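Local coordinates for type III restriction-modification enzyme EcoP15I Mod subunit (Escherichia coli, PDB 4ZCF), which methylates one adenine in the asymmetric DNA site 5'-CAGCAG-3' using S-adenosyl-L-methionine, and supplies the recognition and modification subunit of a type III restriction enzyme, at residues W60-A70 / S172-Y183. Numbering follows the deposited sequence.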
loop_
_atom_site.group_PDB
_atom_site.type_symbol
_atom_site.label_atom_id
_atom_site.label_comp_id
_atom_site.label_asym_id
_atom_site.label_seq_id
_atom_site.Cartn_x
_atom_site.Cartn_y
_atom_site.Cartn_z
ATOM N N TRP A 60 -17.183 -1.905 -10.825
ATOM C CA TRP A 60 -17.879 -0.795 -11.430
ATOM C C TRP A 60 -17.777 -0.940 -12.955
ATOM O O TRP A 60 -16.799 -1.523 -13.446
ATOM C CB TRP A 60 -17.332 0.563 -10.884
ATOM C CG TRP A 60 -16.038 1.024 -11.479
ATOM C CD1 TRP A 60 -15.883 1.817 -12.570
ATOM C CD2 TRP A 60 -14.714 0.696 -11.030
ATOM N NE1 TRP A 60 -14.546 2.017 -12.828
ATOM C CE2 TRP A 60 -13.806 1.307 -11.925
ATOM C CE3 TRP A 60 -14.202 -0.068 -9.962
ATOM C CZ2 TRP A 60 -12.421 1.180 -11.793
ATOM C CZ3 TRP A 60 -12.825 -0.157 -9.808
ATOM C CH2 TRP A 60 -11.951 0.477 -10.705
ATOM N N LEU A 61 -18.802 -0.452 -13.695
ATOM C CA LEU A 61 -18.845 -0.427 -15.174
ATOM C C LEU A 61 -17.816 0.628 -15.596
ATOM O O LEU A 61 -17.939 1.797 -15.197
ATOM C CB LEU A 61 -20.265 -0.035 -15.665
ATOM C CG LEU A 61 -20.479 0.234 -17.181
ATOM C CD1 LEU A 61 -20.508 -1.068 -17.988
ATOM C CD2 LEU A 61 -21.754 1.064 -17.431
ATOM N N GLY A 62 -16.780 0.192 -16.319
ATOM C CA GLY A 62 -15.672 1.064 -16.704
ATOM C C GLY A 62 -14.338 0.622 -16.130
ATOM O O GLY A 62 -13.299 1.196 -16.468
ATOM N N LYS A 63 -14.348 -0.433 -15.276
ATOM C CA LYS A 63 -13.149 -1.030 -14.704
ATOM C C LYS A 63 -12.272 -1.584 -15.820
ATOM O O LYS A 63 -11.054 -1.388 -15.779
ATOM C CB LYS A 63 -13.512 -2.134 -13.691
ATOM C CG LYS A 63 -12.332 -2.588 -12.844
ATOM C CD LYS A 63 -12.741 -3.401 -11.618
ATOM C CE LYS A 63 -11.504 -3.886 -10.878
ATOM N NZ LYS A 63 -11.811 -4.383 -9.511
ATOM N N SER A 64 -12.892 -2.273 -16.819
ATOM C CA SER A 64 -12.193 -2.837 -17.987
ATOM C C SER A 64 -11.641 -1.735 -18.877
ATOM O O SER A 64 -10.565 -1.914 -19.451
ATOM C CB SER A 64 -13.087 -3.795 -18.779
ATOM O OG SER A 64 -14.402 -3.308 -19.002
ATOM N N TYR A 65 -12.372 -0.594 -18.967
ATOM C CA TYR A 65 -12.010 0.628 -19.689
ATOM C C TYR A 65 -10.830 1.331 -18.997
ATOM O O TYR A 65 -9.929 1.814 -19.690
ATOM C CB TYR A 65 -13.225 1.585 -19.796
ATOM C CG TYR A 65 -12.978 2.828 -20.632
ATOM C CD1 TYR A 65 -13.050 2.784 -22.021
ATOM C CD2 TYR A 65 -12.718 4.057 -20.033
ATOM C CE1 TYR A 65 -12.827 3.923 -22.795
ATOM C CE2 TYR A 65 -12.521 5.209 -20.795
ATOM C CZ TYR A 65 -12.566 5.135 -22.178
ATOM O OH TYR A 65 -12.374 6.263 -22.942
ATOM N N ALA A 66 -10.849 1.421 -17.646
ATOM C CA ALA A 66 -9.763 2.020 -16.846
ATOM C C ALA A 66 -8.480 1.188 -16.973
ATOM O O ALA A 66 -7.401 1.758 -17.080
ATOM C CB ALA A 66 -10.173 2.144 -15.390
ATOM N N ARG A 67 -8.604 -0.150 -17.019
ATOM C CA ARG A 67 -7.472 -1.075 -17.210
ATOM C C ARG A 67 -6.791 -0.884 -18.602
ATOM O O ARG A 67 -5.563 -0.917 -18.707
ATOM C CB ARG A 67 -7.907 -2.536 -16.987
ATOM C CG ARG A 67 -8.005 -2.916 -15.505
ATOM C CD ARG A 67 -8.182 -4.410 -15.269
ATOM N NE ARG A 67 -9.584 -4.834 -15.355
ATOM C CZ ARG A 67 -10.127 -5.465 -16.396
ATOM N NH1 ARG A 67 -9.388 -5.769 -17.459
ATOM N NH2 ARG A 67 -11.410 -5.802 -16.380
ATOM N N LEU A 68 -7.607 -0.645 -19.643
ATOM C CA LEU A 68 -7.196 -0.382 -21.021
ATOM C C LEU A 68 -6.419 0.942 -21.090
ATOM O O LEU A 68 -5.273 0.958 -21.552
ATOM C CB LEU A 68 -8.451 -0.320 -21.917
ATOM C CG LEU A 68 -8.230 0.008 -23.393
ATOM C CD1 LEU A 68 -7.269 -1.000 -24.070
ATOM C CD2 LEU A 68 -9.533 0.072 -24.104
ATOM N N LEU A 69 -7.049 2.034 -20.588
ATOM C CA LEU A 69 -6.502 3.390 -20.476
ATOM C C LEU A 69 -5.093 3.437 -19.917
ATOM O O LEU A 69 -4.340 4.319 -20.314
ATOM C CB LEU A 69 -7.415 4.239 -19.578
ATOM C CG LEU A 69 -8.249 5.360 -20.221
ATOM C CD1 LEU A 69 -8.911 4.914 -21.536
ATOM C CD2 LEU A 69 -9.287 5.890 -19.234
ATOM N N ALA A 70 -4.741 2.523 -18.988
ATOM C CA ALA A 70 -3.433 2.467 -18.346
ATOM C C ALA A 70 -2.387 1.737 -19.180
ATOM O O ALA A 70 -1.179 1.970 -19.015
ATOM C CB ALA A 70 -3.559 1.820 -16.983
ATOM N N SER A 172 -18.654 5.195 -10.225
ATOM C CA SER A 172 -18.017 4.437 -11.307
ATOM C C SER A 172 -17.278 5.343 -12.294
ATOM O O SER A 172 -16.167 5.000 -12.684
ATOM C CB SER A 172 -19.009 3.516 -12.010
ATOM O OG SER A 172 -20.179 4.193 -12.425
ATOM N N ALA A 173 -17.863 6.516 -12.661
ATOM C CA ALA A 173 -17.212 7.497 -13.547
ATOM C C ALA A 173 -15.950 8.024 -12.857
ATOM O O ALA A 173 -14.857 8.017 -13.460
ATOM C CB ALA A 173 -18.160 8.639 -13.865
ATOM N N TRP A 174 -16.084 8.373 -11.544
ATOM C CA TRP A 174 -14.960 8.820 -10.706
ATOM C C TRP A 174 -13.855 7.765 -10.599
ATOM O O TRP A 174 -12.692 8.107 -10.766
ATOM C CB TRP A 174 -15.440 9.287 -9.332
ATOM C CG TRP A 174 -14.397 10.062 -8.576
ATOM C CD1 TRP A 174 -14.178 11.410 -8.629
ATOM C CD2 TRP A 174 -13.424 9.530 -7.649
ATOM N NE1 TRP A 174 -13.146 11.757 -7.780
ATOM C CE2 TRP A 174 -12.652 10.620 -7.179
ATOM C CE3 TRP A 174 -13.140 8.237 -7.162
ATOM C CZ2 TRP A 174 -11.615 10.456 -6.243
ATOM C CZ3 TRP A 174 -12.099 8.070 -6.251
ATOM C CH2 TRP A 174 -11.366 9.169 -5.784
ATOM N N LEU A 175 -14.211 6.480 -10.391
ATOM C CA LEU A 175 -13.238 5.372 -10.313
ATOM C C LEU A 175 -12.554 5.095 -11.656
ATOM O O LEU A 175 -11.376 4.730 -11.682
ATOM C CB LEU A 175 -13.884 4.101 -9.754
ATOM C CG LEU A 175 -14.360 4.132 -8.277
ATOM C CD1 LEU A 175 -15.312 2.987 -8.002
ATOM C CD2 LEU A 175 -13.203 4.036 -7.291
ATOM N N THR A 176 -13.270 5.333 -12.781
ATOM C CA THR A 176 -12.742 5.172 -14.142
ATOM C C THR A 176 -11.672 6.251 -14.359
ATOM O O THR A 176 -10.662 5.993 -15.017
ATOM C CB THR A 176 -13.891 5.235 -15.193
ATOM O OG1 THR A 176 -14.955 4.365 -14.799
ATOM C CG2 THR A 176 -13.428 4.870 -16.611
ATOM N N PHE A 177 -11.899 7.451 -13.804
ATOM C CA PHE A 177 -10.972 8.577 -13.891
ATOM C C PHE A 177 -9.676 8.367 -13.088
ATOM O O PHE A 177 -8.606 8.486 -13.689
ATOM C CB PHE A 177 -11.674 9.911 -13.570
ATOM C CG PHE A 177 -10.754 11.106 -13.391
ATOM C CD1 PHE A 177 -9.991 11.584 -14.451
ATOM C CD2 PHE A 177 -10.664 11.757 -12.167
ATOM C CE1 PHE A 177 -9.134 12.668 -14.281
ATOM C CE2 PHE A 177 -9.795 12.826 -11.994
ATOM C CZ PHE A 177 -9.039 13.276 -13.053
ATOM N N ILE A 178 -9.745 8.034 -11.763
ATOM C CA ILE A 178 -8.507 7.857 -10.960
ATOM C C ILE A 178 -7.700 6.599 -11.190
ATOM O O ILE A 178 -6.478 6.685 -11.118
ATOM C CB ILE A 178 -8.599 8.205 -9.439
ATOM C CG1 ILE A 178 -9.788 7.528 -8.767
ATOM C CG2 ILE A 178 -8.593 9.726 -9.176
ATOM C CD1 ILE A 178 -9.567 6.118 -8.317
ATOM N N TYR A 179 -8.357 5.417 -11.348
ATOM C CA TYR A 179 -7.674 4.127 -11.533
ATOM C C TYR A 179 -6.388 4.169 -12.394
ATOM O O TYR A 179 -5.335 3.748 -11.877
ATOM C CB TYR A 179 -8.633 3.004 -12.019
ATOM C CG TYR A 179 -7.956 1.646 -12.143
ATOM C CD1 TYR A 179 -7.160 1.338 -13.242
ATOM C CD2 TYR A 179 -8.066 0.693 -11.130
ATOM C CE1 TYR A 179 -6.454 0.142 -13.315
ATOM C CE2 TYR A 179 -7.386 -0.524 -11.208
ATOM C CZ TYR A 179 -6.581 -0.793 -12.306
ATOM O OH TYR A 179 -5.881 -1.974 -12.414
ATOM N N PRO A 180 -6.409 4.592 -13.698
ATOM C CA PRO A 180 -5.179 4.506 -14.496
ATOM C C PRO A 180 -4.075 5.435 -14.010
ATOM O O PRO A 180 -2.889 5.135 -14.187
ATOM C CB PRO A 180 -5.660 4.829 -15.899
ATOM C CG PRO A 180 -6.851 5.698 -15.701
ATOM C CD PRO A 180 -7.531 5.100 -14.525
ATOM N N ARG A 181 -4.466 6.554 -13.397
ATOM C CA ARG A 181 -3.553 7.546 -12.828
ATOM C C ARG A 181 -2.780 6.982 -11.610
ATOM O O ARG A 181 -1.539 7.002 -11.602
ATOM C CB ARG A 181 -4.322 8.831 -12.525
ATOM C CG ARG A 181 -4.700 9.560 -13.820
ATOM C CD ARG A 181 -5.921 10.422 -13.699
ATOM N NE ARG A 181 -6.151 11.191 -14.925
ATOM C CZ ARG A 181 -6.781 10.728 -16.001
ATOM N NH1 ARG A 181 -7.284 9.492 -16.010
ATOM N NH2 ARG A 181 -6.901 11.486 -17.082
ATOM N N LEU A 182 -3.516 6.353 -10.664
ATOM C CA LEU A 182 -2.973 5.681 -9.480
ATOM C C LEU A 182 -2.180 4.457 -9.881
ATOM O O LEU A 182 -1.164 4.157 -9.251
ATOM C CB LEU A 182 -4.121 5.252 -8.562
ATOM C CG LEU A 182 -4.935 6.359 -7.848
ATOM C CD1 LEU A 182 -5.881 5.738 -6.878
ATOM C CD2 LEU A 182 -4.022 7.377 -7.104
ATOM N N TYR A 183 -2.634 3.745 -10.947
ATOM C CA TYR A 183 -1.957 2.574 -11.476
ATOM C C TYR A 183 -0.568 2.928 -11.992
ATOM O O TYR A 183 0.398 2.283 -11.587
ATOM C CB TYR A 183 -2.822 1.866 -12.546
ATOM C CG TYR A 183 -2.222 0.564 -13.036
ATOM C CD1 TYR A 183 -2.467 -0.636 -12.369
ATOM C CD2 TYR A 183 -1.347 0.540 -14.121
ATOM C CE1 TYR A 183 -1.887 -1.837 -12.796
ATOM C CE2 TYR A 183 -0.747 -0.646 -14.542
ATOM C CZ TYR A 183 -1.048 -1.839 -13.899
ATOM O OH TYR A 183 -0.466 -3.007 -14.329
#
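The Trp60 indole lies between Leu175 on one face and Lys63 CB on the other. Leu175 CB makes a CH-pi contact 3.7 Å from the centroid of the five-membered ring, 17° off its normal; Tyr179 CD2 meets Trp60 CH2 at the edge, in the indole plane. The ring sits at the N-terminal end of a helix-helix packing in the Rossmann-like methyltransferase fold: the axes of 63-70 and 172-183 approach to 8.2 Å with a signed crossing angle of -33°. With CG between its backbone N and carbonyl carbon, Trp60 places the indole between the segments. Replacing it with alanine would probably open a gap between Leu175 and Lys63 and leave the Thr176 hydroxyl without its indole donor. Gly62, at the N-cap, has backbone angles that suit glycine. Thr176 CG2 touches the edge of the Tyr65 ring, Tyr65 CD2 lying 3.6 Å away; the Tyr65 hydroxyl bonds Asp137. Farther along, small residues permit close approach: Ala66 CB sits 3.8 Å from Tyr179 CD1, and Ala70 CB packs against Pro180 CB and Tyr183 CD2. Trp60 also pairs antiparallel with a strand of the second subunit, so the sheet continues across that interface. One hydrogen bond joins the two segments: Trp60 NE1 donates to Thr176 OG1 (3.1 Å, 135°). Within its own helix that hydroxyl donates to Ser172 O, with Thr176 N reaching the same oxygen from the opposite face of its carbonyl plane.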